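Local coordinates for protein tropomodulin TMD-1 (Caenorhabditis elegans, PDB 1PGV) that probably caps the pointed end of actin filaments, blocking their growth and shortening there, and is represented here by its C-terminal domain, at residues 31-36 and 60-65; 37-42 and 68-73; 127-132 and 159-164; 152-157 and 179-184. One frame throughout, in Å; residues are numbered along the deposited sequence. Where two conformers were deposited one is given.

In the fold
The four contacts belong to one leucine-rich-repeat-like domain with a parallel sheet of five strands. Interactions 1 and 2 lie at its N-terminal end, with centres 10 Å apart. They touch: Leu36 packs on Ser69, and Arg35 forms a salt bridge with Asp40. Interaction 1 pairs two helices, and interaction 2 pairs the loops that follow them. Interactions 3 and 4 form a second pair, also 10 Å apart between centres. Here the carbonyl of Leu159 meets the amide of Asn182. Interactions 1 and 4 are 30 Å apart between centres, on opposite sides of the chain's centre. Interaction 3 is the most central, about 7 Å from that point.

Interaction 1 (31-36 and 60-65); sequences SCINRL and RSLIEA
Leu62 meets three side chains of helix 29-37 with a single methyl. Its CD1 lies 3.9 Å from Leu36 CD1, and Cys32 CB and Ile33 CG1 close on the same atom. CB of Leu62 does not aim at the other helix. The branch gets there because CG stands opposite the backbone N (chi1 177°). Ile33 crosses this leucine obliquely, and its CG1 also reaches 3.8 Å from Leu62 CA. One turn on, Ala65 takes over. Its CB rests 3.6 Å from Ile33 O and 3.9 Å from Leu36 CB. With only a methyl at this position, the backbones can come close: the CA atoms of Leu36 and Ala65 are 5.4 Å apart. The axes of the two short segments pass at 8.6 Å and run in roughly the same direction, 26° apart. The contact is mainly apolar. Ile33 CD1 lies 3.2 Å from Ser61 OG, whose hydroxyl is taken up within its own helix, by Arg58 O. Further out, Phe75 of strand 74-76 and Ile48 back Leu62, while Leu43 and Ser69 back Leu36. Arg37 packs against Ala65. Such parallel helices, packed side by side along a parallel sheet, are characteristic of the leucine-rich repeat fold.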
loop_
_atom_site.group_PDB
_atom_site.type_symbol
_atom_site.label_atom_id
_atom_site.label_comp_id
_atom_site.label_asym_id
_atom_site.label_seq_id
_atom_site.Cartn_x
_atom_site.Cartn_y
_atom_site.Cartn_z
ATOM N N SER A 31 -15.346 14.242 -5.840
ATOM C CA SER A 31 -14.543 15.409 -5.494
ATOM C C SER A 31 -13.070 15.026 -5.366
ATOM O O SER A 31 -12.191 15.744 -5.842
ATOM C CB SER A 31 -15.035 16.025 -4.182
ATOM O OG SER A 31 -14.256 17.158 -3.841
ATOM N N CYS A 32 -12.808 13.891 -4.725
ATOM C CA CYS A 32 -11.439 13.417 -4.549
ATOM C C CYS A 32 -10.768 13.218 -5.906
ATOM O O CYS A 32 -9.614 13.602 -6.101
ATOM C CB CYS A 32 -11.426 12.102 -3.763
ATOM S SG CYS A 32 -11.785 12.278 -1.998
ATOM N N ILE A 33 -11.496 12.622 -6.843
ATOM C CA ILE A 33 -10.963 12.394 -8.180
ATOM C C ILE A 33 -10.527 13.714 -8.804
ATOM O O ILE A 33 -9.393 13.849 -9.261
ATOM C CB ILE A 33 -12.014 11.727 -9.098
ATOM C CG1 ILE A 33 -12.233 10.275 -8.664
ATOM C CG2 ILE A 33 -11.560 11.798 -10.555
ATOM C CD1 ILE A 33 -13.320 9.553 -9.437
ATOM N N ASN A 34 -11.428 14.689 -8.816
ATOM C CA ASN A 34 -11.114 15.991 -9.394
ATOM C C ASN A 34 -9.949 16.678 -8.691
ATOM O O ASN A 34 -9.067 17.227 -9.344
ATOM C CB ASN A 34 -12.342 16.908 -9.361
ATOM C CG ASN A 34 -13.423 16.471 -10.333
ATOM O OD1 ASN A 34 -13.152 16.225 -11.510
ATOM N ND2 ASN A 34 -14.656 16.380 -9.846
ATOM N N ARG A 35 -9.946 16.645 -7.362
ATOM C CA ARG A 35 -8.880 17.285 -6.598
ATOM C C ARG A 35 -7.518 16.622 -6.788
ATOM O O ARG A 35 -6.511 17.305 -6.951
ATOM C CB ARG A 35 -9.249 17.322 -5.112
ATOM C CG ARG A 35 -10.443 18.222 -4.810
ATOM C CD ARG A 35 -10.771 18.230 -3.330
ATOM N NE ARG A 35 -9.700 18.826 -2.533
ATOM C CZ ARG A 35 -9.636 18.757 -1.208
ATOM N NH1 ARG A 35 -10.580 18.117 -0.531
ATOM N NH2 ARG A 35 -8.627 19.327 -0.558
ATOM N N LEU A 36 -7.485 15.293 -6.769
ATOM C CA LEU A 36 -6.224 14.576 -6.952
ATOM C C LEU A 36 -5.638 14.850 -8.337
ATOM O O LEU A 36 -4.430 15.039 -8.483
ATOM C CB LEU A 36 -6.434 13.072 -6.749
ATOM C CG LEU A 36 -6.662 12.634 -5.299
ATOM C CD1 LEU A 36 -7.102 11.184 -5.250
ATOM C CD2 LEU A 36 -5.382 12.838 -4.499
ATOM N N ARG A 60 -11.293 2.829 -10.174
ATOM C CA ARG A 60 -10.146 2.815 -11.072
ATOM C C ARG A 60 -9.725 4.243 -11.403
ATOM O O ARG A 60 -8.537 4.545 -11.464
ATOM C CB ARG A 60 -10.478 2.079 -12.374
ATOM C CG ARG A 60 -10.489 0.562 -12.279
ATOM C CD ARG A 60 -10.786 -0.041 -13.651
ATOM N NE ARG A 60 -10.591 -1.489 -13.691
ATOM C CZ ARG A 60 -10.775 -2.234 -14.778
ATOM N NH1 ARG A 60 -11.159 -1.669 -15.916
ATOM N NH2 ARG A 60 -10.568 -3.545 -14.735
ATOM N N SER A 61 -10.702 5.121 -11.618
ATOM C CA SER A 61 -10.400 6.512 -11.941
ATOM C C SER A 61 -9.800 7.239 -10.737
ATOM O O SER A 61 -8.961 8.128 -10.892
ATOM C CB SER A 61 -11.663 7.233 -12.426
ATOM O OG SER A 61 -12.711 7.128 -11.480
ATOM N N LEU A 62 -10.230 6.851 -9.540
ATOM C CA LEU A 62 -9.722 7.452 -8.308
ATOM C C LEU A 62 -8.242 7.105 -8.153
ATOM O O LEU A 62 -7.409 7.977 -7.902
ATOM C CB LEU A 62 -10.503 6.925 -7.103
ATOM C CG LEU A 62 -10.032 7.405 -5.724
ATOM C CD1 LEU A 62 -10.219 8.920 -5.607
ATOM C CD2 LEU A 62 -10.816 6.684 -4.642
ATOM N N ILE A 63 -7.923 5.821 -8.301
ATOM C CA ILE A 63 -6.544 5.359 -8.194
ATOM C C ILE A 63 -5.676 6.075 -9.217
ATOM O O ILE A 63 -4.587 6.548 -8.903
ATOM C CB ILE A 63 -6.445 3.832 -8.432
ATOM C CG1 ILE A 63 -7.104 3.089 -7.269
ATOM C CG2 ILE A 63 -4.989 3.420 -8.592
ATOM C CD1 ILE A 63 -7.300 1.601 -7.502
ATOM N N GLU A 64 -6.168 6.159 -10.447
ATOM C CA GLU A 64 -5.432 6.821 -11.517
ATOM C C GLU A 64 -5.230 8.297 -11.184
ATOM O O GLU A 64 -4.175 8.869 -11.455
ATOM C CB GLU A 64 -6.198 6.673 -12.836
ATOM C CG GLU A 64 -5.497 7.270 -14.046
ATOM C CD GLU A 64 -6.286 7.068 -15.333
ATOM O OE1 GLU A 64 -5.807 7.500 -16.401
ATOM O OE2 GLU A 64 -7.387 6.477 -15.276
ATOM N N ALA A 65 -6.247 8.909 -10.589
ATOM C CA ALA A 65 -6.170 10.320 -10.221
ATOM C C ALA A 65 -5.086 10.533 -9.165
ATOM O O ALA A 65 -4.303 11.483 -9.243
ATOM C CB ALA A 65 -7.514 10.787 -9.690
#

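Interaction 2 (37-42 and 68-73); sequences REDDTD and NSKHIE
Asp39 and Ser69 bring the two loops within 4.3 Å, CA to CA, and the touching parts run in nearly the same direction, 18° apart. Asp39 has positive phi and is the C-prime residue of a Schellman motif ending helix 29-37. Its OD1 accepts a hydrogen bond from Lys70 N at 2.8 Å, on the syn side but 32° out of the carboxylate plane. OD2 lies beside the lysine chain, 3.2 Å from Lys70 CE. The salt bridge to Lys70 NZ is long, at 3.7 Å. The His71 ring is sandwiched. Lys70 CG lies toward the rim of one face, and Thr41 CA lies over the other, 3.6 Å from the ring centroid, in a CH-pi contact. If His71 were an alanine, Thr41 would probably lose the surface it rests on, and a gap would open between it and Lys70. A water donates to Asp40 O at 2.6 Å and accepts from Ser69 OG. That same OG accepts from the backbone N of His71 and of Ile72, forming an ST motif. Asp40 pairs through OD2 with Arg35 of helix 29-37. Both loops follow a helix and lead into neighbouring parallel strands, 45-47 and 74-76.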
loop_
_atom_site.group_PDB
_atom_site.type_symbol
_atom_site.label_atom_id
_atom_site.label_comp_id
_atom_site.label_asym_id
_atom_site.label_seq_id
_atom_site.Cartn_x
_atom_site.Cartn_y
_atom_site.Cartn_z
ATOM N N ARG A 37 -6.498 14.878 -9.350
ATOM C CA ARG A 37 -6.054 15.139 -10.716
ATOM C C ARG A 37 -5.390 16.506 -10.833
ATOM O O ARG A 37 -4.428 16.677 -11.582
ATOM C CB ARG A 37 -7.234 15.076 -11.689
ATOM C CG ARG A 37 -7.758 13.680 -11.954
ATOM C CD ARG A 37 -8.928 13.720 -12.922
ATOM N NE ARG A 37 -9.410 12.383 -13.258
ATOM C CZ ARG A 37 -10.572 12.140 -13.857
ATOM N NH1 ARG A 37 -11.372 13.148 -14.184
ATOM N NH2 ARG A 37 -10.936 10.894 -14.125
ATOM N N GLU A 38 -5.910 17.475 -10.087
ATOM C CA GLU A 38 -5.372 18.829 -10.114
ATOM C C GLU A 38 -4.232 18.985 -9.114
ATOM O O GLU A 38 -3.750 20.093 -8.874
ATOM C CB GLU A 38 -6.484 19.838 -9.807
ATOM C CG GLU A 38 -7.670 19.739 -10.753
ATOM C CD GLU A 38 -8.757 20.752 -10.446
ATOM O OE1 GLU A 38 -9.244 20.779 -9.296
ATOM O OE2 GLU A 38 -9.131 21.518 -11.361
ATOM N N ASP A 39 -3.808 17.867 -8.533
ATOM C CA ASP A 39 -2.713 17.860 -7.571
ATOM C C ASP A 39 -2.962 18.824 -6.406
ATOM O O ASP A 39 -2.096 19.622 -6.039
ATOM C CB ASP A 39 -1.402 18.199 -8.289
ATOM C CG ASP A 39 -0.188 18.023 -7.404
ATOM O OD1 ASP A 39 -0.217 17.142 -6.520
ATOM O OD2 ASP A 39 0.802 18.754 -7.603
ATOM N N ASP A 40 -4.155 18.726 -5.830
ATOM C CA ASP A 40 -4.561 19.560 -4.701
ATOM C C ASP A 40 -3.534 19.463 -3.577
ATOM O O ASP A 40 -3.246 18.373 -3.079
ATOM C CB ASP A 40 -5.932 19.104 -4.204
ATOM C CG ASP A 40 -6.506 20.020 -3.151
ATOM O OD1 ASP A 40 -5.974 20.043 -2.023
ATOM O OD2 ASP A 40 -7.492 20.718 -3.458
ATOM N N THR A 41 -2.996 20.609 -3.168
ATOM C CA THR A 41 -1.980 20.647 -2.121
ATOM C C THR A 41 -2.482 20.319 -0.715
ATOM O O THR A 41 -1.687 19.991 0.167
ATOM C CB THR A 41 -1.298 22.035 -2.070
ATOM O OG1 THR A 41 -0.283 22.033 -1.060
ATOM C CG2 THR A 41 -2.321 23.117 -1.759
ATOM N N ASP A 42 -3.795 20.390 -0.507
ATOM C CA ASP A 42 -4.369 20.133 0.812
ATOM C C ASP A 42 -4.972 18.746 1.017
ATOM O O ASP A 42 -5.166 18.315 2.156
ATOM C CB ASP A 42 -5.420 21.199 1.122
ATOM C CG ASP A 42 -4.893 22.606 0.914
ATOM O OD1 ASP A 42 -5.490 23.357 0.116
ATOM O OD2 ASP A 42 -3.875 22.958 1.548
ATOM N N ASN A 68 -1.497 11.570 -9.922
ATOM C CA ASN A 68 -1.155 12.946 -10.268
ATOM C C ASN A 68 -0.866 13.826 -9.055
ATOM O O ASN A 68 -0.394 14.957 -9.197
ATOM C CB ASN A 68 -2.286 13.558 -11.089
ATOM C CG ASN A 68 -2.559 12.780 -12.356
ATOM O OD1 ASN A 68 -1.687 12.652 -13.213
ATOM N ND2 ASN A 68 -3.769 12.246 -12.478
ATOM N N SER A 69 -1.141 13.305 -7.864
ATOM C CA SER A 69 -0.913 14.062 -6.638
ATOM C C SER A 69 0.440 13.804 -5.987
ATOM O O SER A 69 0.822 12.657 -5.759
ATOM C CB SER A 69 -2.010 13.759 -5.620
ATOM O OG SER A 69 -1.653 14.261 -4.341
ATOM N N LYS A 70 1.164 14.876 -5.684
ATOM C CA LYS A 70 2.453 14.740 -5.025
ATOM C C LYS A 70 2.269 15.113 -3.561
ATOM O O LYS A 70 3.234 15.349 -2.840
ATOM C CB LYS A 70 3.497 15.650 -5.679
ATOM C CG LYS A 70 3.117 17.118 -5.750
ATOM C CD LYS A 70 4.231 17.926 -6.407
ATOM C CE LYS A 70 3.813 19.367 -6.648
ATOM N NZ LYS A 70 3.442 20.063 -5.384
ATOM N N HIS A 71 1.013 15.137 -3.125
ATOM C CA HIS A 71 0.685 15.500 -1.755
ATOM C C HIS A 71 -0.012 14.408 -0.949
ATOM O O HIS A 71 0.127 14.352 0.271
ATOM C CB HIS A 71 -0.182 16.762 -1.770
ATOM C CG HIS A 71 0.466 17.923 -2.458
ATOM N ND1 HIS A 71 1.486 18.653 -1.887
ATOM C CD2 HIS A 71 0.260 18.461 -3.683
ATOM C CE1 HIS A 71 1.881 19.591 -2.730
ATOM N NE2 HIS A 71 1.152 19.496 -3.828
ATOM N N ILE A 72 -0.761 13.536 -1.617
ATOM C CA ILE A 72 -1.472 12.484 -0.901
ATOM C C ILE A 72 -0.538 11.697 0.019
ATOM O O ILE A 72 0.533 11.254 -0.394
ATOM C CB ILE A 72 -2.192 11.526 -1.880
ATOM C CG1 ILE A 72 -2.963 10.466 -1.090
ATOM C CG2 ILE A 72 -1.187 10.904 -2.837
ATOM C CD1 ILE A 72 -3.857 9.579 -1.953
ATOM N N GLU A 73 -0.957 11.539 1.271
ATOM C CA GLU A 73 -0.174 10.838 2.280
ATOM C C GLU A 73 -0.805 9.537 2.742
ATOM O O GLU A 73 -0.104 8.614 3.162
ATOM C CB GLU A 73 0.037 11.748 3.497
ATOM C CG GLU A 73 1.000 12.892 3.241
ATOM C CD GLU A 73 1.072 13.868 4.402
ATOM O OE1 GLU A 73 0.759 13.470 5.544
ATOM O OE2 GLU A 73 1.456 15.030 4.165
HETATM O O HOH W 1 -3.595 15.767 -3.239
#

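Interaction 3 (127-132 and 159-164); sequences SIVEFK and LLRVGI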
loop_
_atom_site.group_PDB
_atom_site.type_symbol
_atom_site.label_atom_id
_atom_site.label_comp_id
_atom_site.label_asym_id
_atom_site.label_seq_id
_atom_site.Cartn_x
_atom_site.Cartn_y
_atom_site.Cartn_z
ATOM N N SER A 127 8.344 5.664 -0.263
ATOM C CA SER A 127 7.640 6.697 0.494
ATOM C C SER A 127 6.737 6.040 1.535
ATOM O O SER A 127 6.544 6.564 2.632
ATOM C CB SER A 127 6.796 7.558 -0.447
ATOM O OG SER A 127 5.752 6.797 -1.041
ATOM N N ILE A 128 6.195 4.871 1.201
ATOM C CA ILE A 128 5.291 4.166 2.103
ATOM C C ILE A 128 5.931 3.594 3.366
ATOM O O ILE A 128 6.978 2.942 3.302
ATOM C CB ILE A 128 4.564 3.010 1.353
ATOM C CG1 ILE A 128 3.705 3.591 0.226
ATOM C CG2 ILE A 128 3.722 2.203 2.326
ATOM C CD1 ILE A 128 3.017 2.537 -0.655
ATOM N N VAL A 129 5.293 3.836 4.515
ATOM C CA VAL A 129 5.782 3.316 5.793
ATOM C C VAL A 129 4.810 2.304 6.386
ATOM O O VAL A 129 5.172 1.519 7.263
ATOM C CB VAL A 129 6.024 4.446 6.827
ATOM C CG1 VAL A 129 7.005 5.452 6.259
ATOM C CG2 VAL A 129 4.710 5.108 7.205
ATOM N N GLU A 130 3.568 2.325 5.909
ATOM C CA GLU A 130 2.566 1.383 6.379
ATOM C C GLU A 130 1.800 0.813 5.188
ATOM O O GLU A 130 1.160 1.548 4.444
ATOM C CB GLU A 130 1.588 2.062 7.338
ATOM C CG GLU A 130 0.508 1.131 7.861
ATOM C CD GLU A 130 -0.358 1.793 8.913
ATOM O OE1 GLU A 130 0.191 2.206 9.956
ATOM O OE2 GLU A 130 -1.585 1.904 8.699
ATOM N N PHE A 131 1.877 -0.506 5.025
ATOM C CA PHE A 131 1.198 -1.204 3.932
ATOM C C PHE A 131 0.357 -2.307 4.569
ATOM O O PHE A 131 0.898 -3.268 5.099
ATOM C CB PHE A 131 2.246 -1.799 2.975
ATOM C CG PHE A 131 1.657 -2.558 1.816
ATOM C CD1 PHE A 131 1.258 -3.879 1.963
ATOM C CD2 PHE A 131 1.491 -1.939 0.579
ATOM C CE1 PHE A 131 0.696 -4.581 0.890
ATOM C CE2 PHE A 131 0.931 -2.631 -0.499
ATOM C CZ PHE A 131 0.532 -3.957 -0.339
ATOM N N LYS A 132 -0.962 -2.159 4.541
ATOM C CA LYS A 132 -1.833 -3.156 5.149
ATOM C C LYS A 132 -2.646 -3.840 4.063
ATOM O O LYS A 132 -3.248 -3.178 3.225
ATOM C CB LYS A 132 -2.773 -2.501 6.165
ATOM C CG LYS A 132 -3.266 -3.461 7.260
ATOM C CD LYS A 132 -3.891 -4.734 6.703
ATOM C CE LYS A 132 -4.305 -5.684 7.810
ATOM N NZ LYS A 132 -3.168 -6.083 8.691
ATOM N N LEU A 159 9.554 1.044 5.234
ATOM C CA LEU A 159 8.462 0.301 5.854
ATOM C C LEU A 159 8.612 0.045 7.349
ATOM O O LEU A 159 9.617 -0.507 7.802
ATOM C CB LEU A 159 8.267 -1.052 5.150
ATOM C CG LEU A 159 7.744 -0.969 3.717
ATOM C CD1 LEU A 159 7.762 -2.366 3.092
ATOM C CD2 LEU A 159 6.324 -0.413 3.716
ATOM N N LEU A 160 7.584 0.429 8.104
ATOM C CA LEU A 160 7.561 0.232 9.547
ATOM C C LEU A 160 6.484 -0.772 9.928
ATOM O O LEU A 160 6.616 -1.485 10.919
ATOM C CB LEU A 160 7.300 1.568 10.257
ATOM C CG LEU A 160 8.358 2.637 9.991
ATOM C CD1 LEU A 160 7.936 3.948 10.665
ATOM C CD2 LEU A 160 9.709 2.166 10.521
ATOM N N ARG A 161 5.417 -0.830 9.133
ATOM C CA ARG A 161 4.318 -1.752 9.401
ATOM C C ARG A 161 3.834 -2.424 8.121
ATOM O O ARG A 161 3.538 -1.757 7.133
ATOM C CB ARG A 161 3.150 -1.013 10.065
ATOM C CG ARG A 161 3.421 -0.599 11.514
ATOM C CD ARG A 161 2.279 0.239 12.089
ATOM N NE ARG A 161 2.228 1.581 11.510
ATOM C CZ ARG A 161 3.184 2.496 11.655
ATOM N NH1 ARG A 161 4.268 2.220 12.366
ATOM N NH2 ARG A 161 3.060 3.686 11.083
ATOM N N VAL A 162 3.769 -3.752 8.151
ATOM C CA VAL A 162 3.309 -4.521 7.001
ATOM C C VAL A 162 2.219 -5.466 7.485
ATOM O O VAL A 162 2.481 -6.416 8.230
ATOM C CB VAL A 162 4.463 -5.327 6.368
ATOM C CG1 VAL A 162 3.925 -6.235 5.247
ATOM C CG2 VAL A 162 5.502 -4.373 5.805
ATOM N N GLY A 163 0.990 -5.173 7.075
ATOM C CA GLY A 163 -0.147 -5.974 7.477
ATOM C C GLY A 163 -0.341 -7.162 6.562
ATOM O O GLY A 163 -1.222 -7.160 5.701
ATOM N N ILE A 164 0.498 -8.169 6.763
ATOM C CA ILE A 164 0.466 -9.407 5.987
ATOM C C ILE A 164 0.807 -10.545 6.932
ATOM O O ILE A 164 1.708 -10.418 7.763
ATOM C CB ILE A 164 1.507 -9.382 4.859
ATOM C CG1 ILE A 164 1.102 -8.344 3.816
ATOM C CG2 ILE A 164 1.661 -10.785 4.253
ATOM C CD1 ILE A 164 2.030 -8.257 2.632
#
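Leu159 fills a hollow beside Ile128. Its CD2 lies 3.9 Å from Ile128 CG2 and 3.4 Å from Ile128 O, and the two side chains run side by side, pointing the same way. Phe131 CB also touches this methyl, at 4.4 Å. The Phe131 ring reaches on to Ile164, with CE1 and CD1 4.3 Å apart. Helix 112-121 packs on the same surface through Leu118 and Leu119. Near the start of the strands, Val129 CB faces Leu160 CD1. Val129 O is gripped twice, by Leu160 N at 2.8 Å and by Arg161 N at 3.0 Å. Strands 130-132 and 161-163 are adjacent and parallel, joined by helix 143-155 in a beta-alpha-beta crossover. The pairing continues with Phe131 N bonded to Arg161 O and Gly163 N to Phe131 O. On the other face of the sheet, Glu130 and Arg161 form a salt bridge. Arg161 NE meets Glu130 OE1 at 2.6 Å in an almost straight bond (175°), on the anti side and somewhat out of the carboxylate plane. The acid enters at the guanidinium edge, in its plane, while the two flat groups stand 83° apart. The arginine chain folds at chi3 (-71°), which carries NE across to Glu130. A glutamine in place of Glu130 would probably leave Arg161 without its countercharge and freer to swing. Further along, Gly163 has no side chain, and one of two Lys132 conformers folds NZ over it.

Interaction 4 (152-157 and 179-184); sequences AIEENE and LERNYE
Glu154 O is held by two nitrogens of Arg181, NH1 at 2.8 Å and NH2 at 3.0 Å. The carbonyl lies near the guanidinium plane, and NH1 comes in the carbonyl plane. NH2 instead stands above that plane, so the second bond is less well directed. The other edge of the guanidinium grips Asn182. NE bonds to Asn182 OD1 at 3.0 Å and NH2 adds a second bond, both from the same face of the amide. The neighbouring asparagine thus helps to fix the rotation of the arginine. To reach helix 143-155 the arginine chain kinks at chi3 (71°). Its charge lies at the C-terminal end of that helix and would probably be stabilised by the carbonyls there. Asn182 also spans the contact itself. Its ND2 donates to Asn156 O at 2.9 Å, and to Leu159 O in the following loop, so both amide hydrogens are probably used. Asn156 turns its own OD1 to the backbone N of Ser158 and of Leu159, which probably helps to hold the turn that carries its carbonyl. A water joins the backbones beyond, donating to Glu157 O at 2.7 Å and to Asn182 O. The apolar share is small: Ile153 CG2 meets Leu179 CD2 at 4.2 Å, next to Val162 of strand 161-163. The carboxylate of Glu154 turns elsewhere, to Arg174. Polar side chains thus tie the long final helix 169-190 to the end of helix 143-155, as in a C-terminal helix closing a leucine-rich repeat domain.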
loop_
_atom_site.group_PDB
_atom_site.type_symbol
_atom_site.label_atom_id
_atom_site.label_comp_id
_atom_site.label_asym_id
_atom_site.label_seq_id
_atom_site.Cartn_x
_atom_site.Cartn_y
_atom_site.Cartn_z
ATOM N N ALA A 152 11.673 -8.351 -0.671
ATOM C CA ALA A 152 11.312 -6.987 -1.049
ATOM C C ALA A 152 11.310 -6.098 0.188
ATOM O O ALA A 152 11.830 -4.981 0.167
ATOM C CB ALA A 152 9.935 -6.962 -1.688
ATOM N N ILE A 153 10.709 -6.606 1.254
ATOM C CA ILE A 153 10.625 -5.868 2.512
ATOM C C ILE A 153 12.014 -5.648 3.109
ATOM O O ILE A 153 12.337 -4.558 3.588
ATOM C CB ILE A 153 9.740 -6.625 3.517
ATOM C CG1 ILE A 153 8.289 -6.625 3.022
ATOM C CG2 ILE A 153 9.843 -5.984 4.898
ATOM C CD1 ILE A 153 7.355 -7.535 3.808
ATOM N N GLU A 154 12.841 -6.685 3.074
ATOM C CA GLU A 154 14.183 -6.593 3.621
ATOM C C GLU A 154 14.993 -5.504 2.922
ATOM O O GLU A 154 15.866 -4.888 3.530
ATOM C CB GLU A 154 14.872 -7.956 3.499
ATOM C CG GLU A 154 16.173 -8.087 4.241
ATOM C CD GLU A 154 16.661 -9.523 4.275
ATOM O OE1 GLU A 154 16.231 -10.286 5.168
ATOM O OE2 GLU A 154 17.465 -9.883 3.393
ATOM N N GLU A 155 14.696 -5.251 1.650
ATOM C CA GLU A 155 15.413 -4.230 0.896
ATOM C C GLU A 155 14.807 -2.838 1.096
ATOM O O GLU A 155 15.442 -1.825 0.797
ATOM C CB GLU A 155 15.399 -4.573 -0.596
ATOM C CG GLU A 155 16.407 -3.804 -1.409
ATOM C CD GLU A 155 16.337 -4.133 -2.886
ATOM O OE1 GLU A 155 16.087 -5.313 -3.220
ATOM O OE2 GLU A 155 16.545 -3.212 -3.703
ATOM N N ASN A 156 13.579 -2.793 1.595
ATOM C CA ASN A 156 12.890 -1.519 1.806
ATOM C C ASN A 156 13.349 -0.908 3.134
ATOM O O ASN A 156 13.269 -1.557 4.169
ATOM C CB ASN A 156 11.377 -1.750 1.835
ATOM C CG ASN A 156 10.584 -0.450 1.809
ATOM O OD1 ASN A 156 10.757 0.412 2.678
ATOM N ND2 ASN A 156 9.708 -0.302 0.807
ATOM N N GLU A 157 13.814 0.338 3.095
ATOM C CA GLU A 157 14.298 1.009 4.305
ATOM C C GLU A 157 13.262 1.883 5.021
ATOM O O GLU A 157 13.506 2.336 6.144
ATOM C CB GLU A 157 15.524 1.864 3.969
ATOM C CG GLU A 157 16.740 1.070 3.520
ATOM C CD GLU A 157 17.923 1.959 3.157
ATOM O OE1 GLU A 157 18.974 1.411 2.768
ATOM O OE2 GLU A 157 17.805 3.200 3.256
ATOM N N LEU A 179 11.687 -4.638 9.694
ATOM C CA LEU A 179 10.813 -3.573 10.181
ATOM C C LEU A 179 11.406 -2.923 11.428
ATOM O O LEU A 179 11.348 -1.698 11.589
ATOM C CB LEU A 179 9.415 -4.116 10.474
ATOM C CG LEU A 179 8.673 -4.651 9.239
ATOM C CD1 LEU A 179 7.246 -5.007 9.612
ATOM C CD2 LEU A 179 8.684 -3.605 8.130
ATOM N N GLU A 180 11.978 -3.742 12.303
ATOM C CA GLU A 180 12.601 -3.214 13.519
ATOM C C GLU A 180 13.815 -2.369 13.148
ATOM O O GLU A 180 14.051 -1.309 13.732
ATOM C CB GLU A 180 13.015 -4.357 14.447
ATOM C CG GLU A 180 11.887 -4.862 15.322
ATOM C CD GLU A 180 11.304 -3.761 16.195
ATOM O OE1 GLU A 180 12.075 -3.140 16.955
ATOM O OE2 GLU A 180 10.080 -3.517 16.118
ATOM N N ARG A 181 14.589 -2.844 12.178
ATOM C CA ARG A 181 15.762 -2.124 11.698
ATOM C C ARG A 181 15.321 -0.749 11.188
ATOM O O ARG A 181 15.956 0.274 11.479
ATOM C CB ARG A 181 16.419 -2.918 10.560
ATOM C CG ARG A 181 17.501 -2.196 9.777
ATOM C CD ARG A 181 17.688 -2.869 8.407
ATOM N NE ARG A 181 16.550 -2.601 7.529
ATOM C CZ ARG A 181 16.255 -3.292 6.431
ATOM N NH1 ARG A 181 17.010 -4.321 6.056
ATOM N NH2 ARG A 181 15.207 -2.943 5.700
ATOM N N ASN A 182 14.231 -0.724 10.422
ATOM C CA ASN A 182 13.723 0.533 9.882
ATOM C C ASN A 182 13.209 1.453 10.990
ATOM O O ASN A 182 13.387 2.668 10.925
ATOM C CB ASN A 182 12.606 0.268 8.865
ATOM C CG ASN A 182 13.117 -0.439 7.617
ATOM O OD1 ASN A 182 14.323 -0.530 7.399
ATOM N ND2 ASN A 182 12.196 -0.923 6.783
ATOM N N TYR A 183 12.579 0.875 12.004
ATOM C CA TYR A 183 12.069 1.679 13.106
ATOM C C TYR A 183 13.245 2.333 13.829
ATOM O O TYR A 183 13.174 3.500 14.221
ATOM C CB TYR A 183 11.265 0.806 14.069
ATOM C CG TYR A 183 10.737 1.544 15.278
ATOM C CD1 TYR A 183 11.518 1.700 16.423
ATOM C CD2 TYR A 183 9.455 2.092 15.275
ATOM C CE1 TYR A 183 11.031 2.381 17.540
ATOM C CE2 TYR A 183 8.958 2.776 16.385
ATOM C CZ TYR A 183 9.751 2.916 17.511
ATOM O OH TYR A 183 9.258 3.583 18.612
ATOM N N GLU A 184 14.331 1.582 13.999
ATOM C CA GLU A 184 15.519 2.116 14.668
ATOM C C GLU A 184 16.167 3.223 13.847
ATOM O O GLU A 184 16.714 4.182 14.397
ATOM C CB GLU A 184 16.529 1.000 14.931
ATOM C CG GLU A 184 16.139 0.110 16.089
ATOM C CD GLU A 184 15.933 0.913 17.359
ATOM O OE1 GLU A 184 16.854 1.676 17.717
ATOM O OE2 GLU A 184 14.860 0.785 17.988
HETATM O O HOH W 2 12.937 3.799 8.331
#